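Local coordinates for protein Dye type peroxidase A (Streptomyces lividans 1326, PDB 6GZW) that probably uses its haem to reduce hydrogen peroxide and oxidise dyes and related substrates, as other dye-decolourising peroxidases do, at residues K119-G124 against W157-F162; V223-M228 against F304-G309. All blocks are in the same frame, centred on the assembly; numbering follows the deposited sequence.

Interaction 1. Residues K119-G124 against W157-F162; sequences KNRSNG and WQMNGF
The loop at Arg121 passes close beside the strand at Trp157, their CA atoms 5.2 Å apart, and no backbone-to-backbone hydrogen bond joins the two segments. The strand is an outermost one, within this chain, of the antiparallel sheet of the dimeric alpha+beta barrel (ferredoxin-like) fold, in the N-terminal family half, and the loop leads into strand 126-132. Trp157 and Arg121 carry most of the contact. CG of Trp157 lies between the backbone N and the carbonyl carbon (chi1 59°), a setting that brings the indole against residues 121-123. One face of the ring takes the Arg121 peptide: carbon C of Arg121 is 3.3 Å from CD1 of Trp157, and Arg121 O stands 3.4 Å above the ring plane, offset toward its rim. The ring edge is used differently. Trp157 NE1 donates to Asn123 O over 2.9 Å, with an N-H...O angle of 148°; the acceptor is tilted 21° from the ring plane, which contributes to the bend. Together with the packing on its face, this probably restrains the rotation of the ring.

Met159 CE lies over the same ring face as Arg121 O and is 3.5 Å from that oxygen, so methyl and carbonyl share the indole surface. Arg121 crosses Met159 obliquely; its chain bends at chi3, and NH2 comes 3.8 Å from Met159 CG. Ser122 OG is hydrogen-bonded to Asp118 O; Arg156 of the same strand, through Ser122 O, and Ser355 of strand 350-360, through Ser122 OG, also hold the loop. Next to Trp157, Gln158 OE1 is hydrogen-bonded to His307 NE2 of the second subunit. One water completes the join near the guanidinium plane, accepting hydrogen bonds from Arg121 NH2 (2.9 Å) and from the backbone N of Gln158 (3.0 Å).

Interaction 2. Residues V223-M228 against F304-G309; sequences VRRIRM and FSYHDG. With HEM (protoporphyrin IX containing Fe), chain C.
Arg225 is held in two ways at once: its guanidinium lies over a face of Tyr306 while NH2, at the guanidinium edge, forms a salt bridge with Asp308 OD2. The cation-pi geometry is close, with Arg225 CZ 3.9 Å from the Tyr306 ring centroid and the two planes 31° apart. NH2 donates almost straight to Asp308 OD2 (2.9 Å, 174°), meeting the anti side of that oxygen. An extended chain from CG to NE carries the group across the ring. Water 2 bridges Arg225 NE to Tyr306 OH, and water 3 links NH1 to Asp308 OD2, which therefore receives two donors.

Strands 219-228 and 300-310, in the C-terminal family half of this ferredoxin-like fold, are not neighbours in its antiparallel sheet; strand 316-326 runs between them, and the segment axes come no closer than 8.7 Å. Side chains span most of the gap, though Tyr306 OH also rests on the backbone, 3.1 Å from Arg227 CA, and Asp317 of the intervening strand forms a second salt bridge with Arg225 NH2. With a leucine here, the carboxylate of Asp308 would probably be left without its charged mate and the Tyr306 face without its cation. Ile226 and Met228 instead reach the haem, Ile226 CG2 lying 3.7 Å from vinyl carbon CBB.

How the interactions relate
Interaction 2 is a buried contact, whereas interaction 1 is only partly buried, with exposed loop residues at its border. Both reach the same sheet, but 119-124 is a loop leaning on strand 153-162, while 223-228 and 304-309 are strands bridged mainly by side chains. Their centres lie 10 Å apart. Indole-to-peptide packing and a neutral hydrogen bond dominate the first; charge and cation-pi geometry dominate the second, whose strand 219-228 also contributes to the haem pocket. They meet directly where Arg121 NH1 packs 3.5 Å from Arg225 CZ, and a probable hydrogen bond joins Phe162 O to Ser305 N. Both also touch the second subunit.

Interaction 1. Residues K119-G124 against W157-F162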
loop_
_atom_site.group_PDB
_atom_site.type_symbol
_atom_site.label_atom_id
_atom_site.label_comp_id
_atom_site.label_asym_id
_atom_site.label_seq_id
_atom_site.Cartn_x
_atom_site.Cartn_y
_atom_site.Cartn_z
ATOM N N LYS A 119 -3.523 5.821 22.785
ATOM C CA LYS A 119 -3.879 7.244 22.914
ATOM C C LYS A 119 -3.124 8.141 21.909
ATOM O O LYS A 119 -3.700 9.090 21.359
ATOM C CB LYS A 119 -3.668 7.757 24.343
ATOM C CG LYS A 119 -4.637 7.157 25.346
ATOM C CD LYS A 119 -4.417 7.763 26.719
ATOM C CE LYS A 119 -5.227 7.060 27.788
ATOM N NZ LYS A 119 -4.930 7.650 29.119
ATOM N N ASN A 120 -1.877 7.796 21.629
ATOM C CA ASN A 120 -1.042 8.586 20.729
ATOM C C ASN A 120 -1.372 8.485 19.254
ATOM O O ASN A 120 -0.978 9.358 18.487
ATOM C CB ASN A 120 0.442 8.238 20.938
ATOM C CG ASN A 120 0.919 8.621 22.316
ATOM O OD1 ASN A 120 0.569 9.688 22.816
ATOM N ND2 ASN A 120 1.667 7.733 22.959
ATOM N N ARG A 121 -2.077 7.420 18.864
ATOM C CA ARG A 121 -2.530 7.212 17.501
ATOM C C ARG A 121 -4.048 7.322 17.423
ATOM O O ARG A 121 -4.670 6.822 16.484
ATOM C CB ARG A 121 -2.037 5.833 17.007
ATOM C CG ARG A 121 -0.516 5.633 17.103
ATOM C CD ARG A 121 -0.099 4.367 16.355
ATOM N NE ARG A 121 0.066 4.739 14.961
ATOM C CZ ARG A 121 -0.032 3.948 13.891
ATOM N NH1 ARG A 121 -0.290 2.642 13.978
ATOM N NH2 ARG A 121 0.177 4.498 12.704
ATOM N N SER A 122 -4.633 8.016 18.402
ATOM C CA SER A 122 -6.076 8.248 18.471
ATOM C C SER A 122 -6.360 9.750 18.512
ATOM O O SER A 122 -5.493 10.534 18.902
ATOM C CB SER A 122 -6.658 7.572 19.711
ATOM O OG SER A 122 -6.527 6.146 19.607
ATOM N N ASN A 123 -7.574 10.118 18.102
ATOM C CA ASN A 123 -8.088 11.504 18.246
ATOM C C ASN A 123 -7.240 12.487 17.457
ATOM O O ASN A 123 -6.721 12.126 16.409
ATOM C CB ASN A 123 -8.229 11.840 19.741
ATOM C CG ASN A 123 -8.953 10.747 20.487
ATOM O OD1 ASN A 123 -8.411 10.109 21.422
ATOM N ND2 ASN A 123 -10.159 10.470 20.042
ATOM N N GLY A 124 -7.120 13.732 17.929
ATOM C CA GLY A 124 -6.418 14.775 17.178
ATOM C C GLY A 124 -7.295 15.971 16.951
ATOM O O GLY A 124 -8.516 15.859 16.925
ATOM N N TRP A 157 -0.721 11.458 13.985
ATOM C CA TRP A 157 -0.686 10.046 13.570
ATOM C C TRP A 157 -1.046 9.911 12.104
ATOM O O TRP A 157 -1.652 10.796 11.510
ATOM C CB TRP A 157 -1.559 9.126 14.443
ATOM C CG TRP A 157 -3.018 9.425 14.539
ATOM C CD1 TRP A 157 -3.638 10.053 15.553
ATOM C CD2 TRP A 157 -4.052 9.050 13.605
ATOM N NE1 TRP A 157 -4.998 10.115 15.324
ATOM C CE2 TRP A 157 -5.279 9.498 14.134
ATOM C CE3 TRP A 157 -4.063 8.384 12.384
ATOM C CZ2 TRP A 157 -6.488 9.319 13.470
ATOM C CZ3 TRP A 157 -5.257 8.203 11.724
ATOM C CH2 TRP A 157 -6.463 8.679 12.272
ATOM N N GLN A 158 -0.613 8.819 11.503
ATOM C CA GLN A 158 -0.889 8.597 10.084
ATOM C C GLN A 158 -0.887 7.116 9.804
ATOM O O GLN A 158 0.009 6.375 10.311
ATOM C CB GLN A 158 0.122 9.340 9.206
ATOM C CG GLN A 158 -0.250 9.392 7.714
ATOM C CD GLN A 158 0.328 8.242 6.928
ATOM O OE1 GLN A 158 1.527 8.067 6.917
ATOM N NE2 GLN A 158 -0.511 7.503 6.218
ATOM N N MET A 159 -1.929 6.676 9.090
ATOM C CA MET A 159 -2.146 5.245 8.754
ATOM C C MET A 159 -2.328 5.073 7.247
ATOM O O MET A 159 -3.044 5.845 6.602
ATOM C CB MET A 159 -3.368 4.694 9.521
ATOM C CG MET A 159 -3.189 4.774 11.021
ATOM S SD MET A 159 -4.650 4.262 11.931
ATOM C CE MET A 159 -4.193 4.941 13.520
ATOM N N ASN A 160 -1.759 4.002 6.689
ATOM C CA ASN A 160 -1.958 3.631 5.306
ATOM C C ASN A 160 -2.965 2.508 5.187
ATOM O O ASN A 160 -2.977 1.601 6.005
ATOM C CB ASN A 160 -0.684 3.059 4.698
ATOM C CG ASN A 160 0.467 4.041 4.685
ATOM O OD1 ASN A 160 0.271 5.279 4.608
ATOM N ND2 ASN A 160 1.705 3.482 4.731
ATOM N N GLY A 161 -3.743 2.544 4.109
ATOM C CA GLY A 161 -4.691 1.486 3.809
ATOM C C GLY A 161 -4.760 1.153 2.330
ATOM O O GLY A 161 -4.179 1.836 1.483
ATOM N N PHE A 162 -5.451 0.060 2.042
ATOM C CA PHE A 162 -5.641 -0.411 0.705
ATOM C C PHE A 162 -6.962 -1.170 0.569
ATOM O O PHE A 162 -7.550 -1.667 1.556
ATOM C CB PHE A 162 -4.482 -1.283 0.240
ATOM C CG PHE A 162 -4.198 -2.449 1.146
ATOM C CD1 PHE A 162 -4.901 -3.628 1.014
ATOM C CD2 PHE A 162 -3.236 -2.350 2.170
ATOM C CE1 PHE A 162 -4.654 -4.697 1.841
ATOM C CE2 PHE A 162 -2.980 -3.438 3.010
ATOM C CZ PHE A 162 -3.715 -4.607 2.853
HETATM O O HOH W 1 1.115 7.136 13.352
#

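Interaction 2. Residues V223-M228 against F304-G309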
loop_
_atom_site.group_PDB
_atom_site.type_symbol
_atom_site.label_atom_id
_atom_site.label_comp_id
_atom_site.label_asym_id
_atom_site.label_seq_id
_atom_site.Cartn_x
_atom_site.Cartn_y
_atom_site.Cartn_z
ATOM N N VAL A 223 -13.488 6.678 13.139
ATOM C CA VAL A 223 -12.387 5.864 12.621
ATOM C C VAL A 223 -12.010 4.901 13.733
ATOM O O VAL A 223 -11.830 5.330 14.885
ATOM C CB VAL A 223 -11.182 6.758 12.303
ATOM C CG1 VAL A 223 -9.981 5.945 11.839
ATOM C CG2 VAL A 223 -11.566 7.801 11.280
ATOM N N ARG A 224 -11.868 3.620 13.392
ATOM C CA ARG A 224 -11.316 2.614 14.319
ATOM C C ARG A 224 -10.270 1.804 13.608
ATOM O O ARG A 224 -10.539 1.255 12.529
ATOM C CB ARG A 224 -12.415 1.664 14.846
ATOM C CG ARG A 224 -13.617 2.390 15.458
ATOM C CD ARG A 224 -13.318 3.024 16.804
ATOM N NE ARG A 224 -13.297 2.020 17.866
ATOM C CZ ARG A 224 -13.474 2.270 19.163
ATOM N NH1 ARG A 224 -13.610 3.526 19.617
ATOM N NH2 ARG A 224 -13.488 1.244 20.030
ATOM N N ARG A 225 -9.073 1.734 14.193
ATOM C CA ARG A 225 -8.024 0.870 13.697
ATOM C C ARG A 225 -8.292 -0.469 14.389
ATOM O O ARG A 225 -7.982 -0.618 15.563
ATOM C CB ARG A 225 -6.625 1.398 14.047
ATOM C CG ARG A 225 -5.485 0.540 13.486
ATOM C CD ARG A 225 -4.153 0.948 14.091
ATOM N NE ARG A 225 -3.034 0.154 13.580
ATOM C CZ ARG A 225 -2.462 0.334 12.384
ATOM N NH1 ARG A 225 -2.920 1.253 11.544
ATOM N NH2 ARG A 225 -1.442 -0.425 12.011
ATOM N N ILE A 226 -8.827 -1.438 13.635
ATOM C CA ILE A 226 -9.221 -2.706 14.224
ATOM C C ILE A 226 -8.291 -3.784 13.695
ATOM O O ILE A 226 -8.347 -4.139 12.518
ATOM C CB ILE A 226 -10.684 -3.055 13.896
ATOM C CG1 ILE A 226 -11.608 -1.888 14.237
ATOM C CG2 ILE A 226 -11.097 -4.301 14.659
ATOM C CD1 ILE A 226 -13.053 -2.146 13.878
ATOM N N ARG A 227 -7.425 -4.304 14.572
ATOM C CA ARG A 227 -6.541 -5.363 14.190
ATOM C C ARG A 227 -7.325 -6.636 14.082
ATOM O O ARG A 227 -8.211 -6.902 14.891
ATOM C CB ARG A 227 -5.410 -5.541 15.210
ATOM C CG ARG A 227 -4.431 -6.655 14.841
ATOM C CD ARG A 227 -3.083 -6.468 15.504
ATOM N NE ARG A 227 -3.134 -6.644 16.960
ATOM C CZ ARG A 227 -2.997 -7.803 17.587
ATOM N NH1 ARG A 227 -2.856 -8.943 16.925
ATOM N NH2 ARG A 227 -3.008 -7.820 18.914
ATOM N N MET A 228 -7.071 -7.391 13.040
ATOM C CA MET A 228 -7.667 -8.706 12.931
ATOM C C MET A 228 -6.726 -9.734 13.526
ATOM O O MET A 228 -5.585 -9.797 13.168
ATOM C CB MET A 228 -7.989 -9.048 11.488
ATOM C CG MET A 228 -9.119 -8.218 10.901
ATOM S SD MET A 228 -9.143 -8.326 9.105
ATOM C CE MET A 228 -10.814 -7.775 8.828
ATOM N N PHE A 304 -10.776 1.043 4.659
ATOM C CA PHE A 304 -9.622 0.503 3.978
ATOM C C PHE A 304 -9.072 -0.647 4.809
ATOM O O PHE A 304 -9.159 -0.624 6.044
ATOM C CB PHE A 304 -8.529 1.563 3.835
ATOM C CG PHE A 304 -8.938 2.774 3.042
ATOM C CD1 PHE A 304 -9.549 3.839 3.671
ATOM C CD2 PHE A 304 -8.688 2.859 1.682
ATOM C CE1 PHE A 304 -9.926 4.957 2.959
ATOM C CE2 PHE A 304 -9.035 3.998 0.962
ATOM C CZ PHE A 304 -9.678 5.033 1.611
ATOM N N SER A 305 -8.455 -1.623 4.151
ATOM C CA SER A 305 -7.729 -2.668 4.877
ATOM C C SER A 305 -6.287 -2.164 5.133
ATOM O O SER A 305 -5.847 -1.197 4.503
ATOM C CB SER A 305 -7.737 -3.990 4.097
ATOM O OG SER A 305 -9.062 -4.512 4.023
ATOM N N TYR A 306 -5.616 -2.724 6.143
ATOM C CA TYR A 306 -4.219 -2.372 6.431
ATOM C C TYR A 306 -3.384 -3.574 6.754
ATOM O O TYR A 306 -3.875 -4.624 7.222
ATOM C CB TYR A 306 -4.106 -1.300 7.528
ATOM C CG TYR A 306 -4.365 -1.768 8.969
ATOM C CD1 TYR A 306 -3.337 -2.233 9.785
ATOM C CD2 TYR A 306 -5.637 -1.722 9.518
ATOM C CE1 TYR A 306 -3.563 -2.650 11.097
ATOM C CE2 TYR A 306 -5.870 -2.133 10.843
ATOM C CZ TYR A 306 -4.842 -2.561 11.633
ATOM O OH TYR A 306 -5.078 -2.951 12.940
ATOM N N HIS A 307 -2.116 -3.421 6.453
ATOM C CA HIS A 307 -1.071 -4.336 6.856
ATOM C C HIS A 307 0.235 -3.570 6.969
ATOM O O HIS A 307 0.722 -3.064 5.968
ATOM C CB HIS A 307 -0.907 -5.437 5.863
ATOM C CG HIS A 307 0.293 -6.271 6.148
ATOM N ND1 HIS A 307 0.384 -7.070 7.268
ATOM C CD2 HIS A 307 1.487 -6.364 5.512
ATOM C CE1 HIS A 307 1.572 -7.644 7.288
ATOM N NE2 HIS A 307 2.258 -7.232 6.238
ATOM N N ASP A 308 0.769 -3.469 8.183
ATOM C CA ASP A 308 1.978 -2.690 8.438
ATOM C C ASP A 308 3.200 -3.524 8.764
ATOM O O ASP A 308 4.272 -2.982 9.063
ATOM C CB ASP A 308 1.678 -1.641 9.487
ATOM C CG ASP A 308 0.847 -0.509 8.919
ATOM O OD1 ASP A 308 1.282 0.168 7.958
ATOM O OD2 ASP A 308 -0.228 -0.236 9.434
ATOM N N GLY A 309 3.086 -4.827 8.607
ATOM C CA GLY A 309 4.245 -5.704 8.814
ATOM C C GLY A 309 3.948 -6.630 9.956
ATOM O O GLY A 309 2.768 -6.825 10.365
HETATM C CHA HEM C . -21.809 -5.863 8.322
HETATM C CHB HEM C . -17.297 -7.496 8.969
HETATM C CHC HEM C . -16.651 -4.144 12.424
HETATM C CHD HEM C . -21.136 -2.533 11.765
HETATM C C1A HEM C . -20.654 -6.592 8.198
HETATM C C2A HEM C . -20.495 -7.711 7.329
HETATM C C3A HEM C . -19.229 -8.160 7.523
HETATM C C4A HEM C . -18.608 -7.329 8.513
HETATM C CMA HEM C . -18.537 -9.306 6.825
HETATM C CAA HEM C . -21.530 -8.304 6.383
HETATM C CBA HEM C . -21.572 -7.751 4.966
HETATM C CGA HEM C . -22.064 -6.343 4.941
HETATM O O1A HEM C . -23.290 -6.053 4.955
HETATM O O2A HEM C . -21.227 -5.394 4.928
HETATM C C1B HEM C . -16.715 -6.693 9.966
HETATM C C2B HEM C . -15.362 -6.808 10.399
HETATM C C3B HEM C . -15.146 -5.886 11.375
HETATM C C4B HEM C . -16.446 -5.163 11.526
HETATM C CMB HEM C . -14.370 -7.813 9.898
HETATM C CAB HEM C . -13.900 -5.534 12.089
HETATM C CBB HEM C . -12.685 -5.723 11.602
HETATM C C1C HEM C . -17.821 -3.438 12.592
HETATM C C2C HEM C . -18.004 -2.390 13.531
HETATM C C3C HEM C . -19.300 -1.939 13.353
HETATM C C4C HEM C . -19.875 -2.702 12.274
HETATM C CMC HEM C . -17.026 -1.884 14.546
HETATM C CAC HEM C . -20.061 -0.906 14.097
HETATM C CBC HEM C . -19.835 -0.465 15.344
HETATM C C1D HEM C . -21.619 -3.313 10.707
HETATM C C2D HEM C . -22.959 -3.041 10.153
HETATM C C3D HEM C . -23.160 -3.965 9.194
HETATM C C4D HEM C . -21.919 -4.793 9.181
HETATM C CMD HEM C . -23.912 -1.918 10.551
HETATM C CAD HEM C . -24.407 -4.098 8.336
HETATM C CBD HEM C . -25.512 -4.896 9.037
HETATM C CGD HEM C . -26.745 -4.942 8.189
HETATM O O1D HEM C . -26.957 -5.921 7.419
HETATM O O2D HEM C . -27.546 -3.986 8.238
HETATM N NA HEM C . -19.529 -6.425 8.992
HETATM N NB HEM C . -17.312 -5.729 10.679
HETATM N NC HEM C . -18.959 -3.657 11.890
HETATM N ND HEM C . -21.069 -4.416 10.171
HETATM FE FE HEM C . -19.268 -5.073 10.434
HETATM O O HOH W 2 -2.986 -2.618 14.670
HETATM O O HOH W 3 -2.160 1.503 8.782
HETATM O O HOH W 4 -18.555 -3.760 9.130
#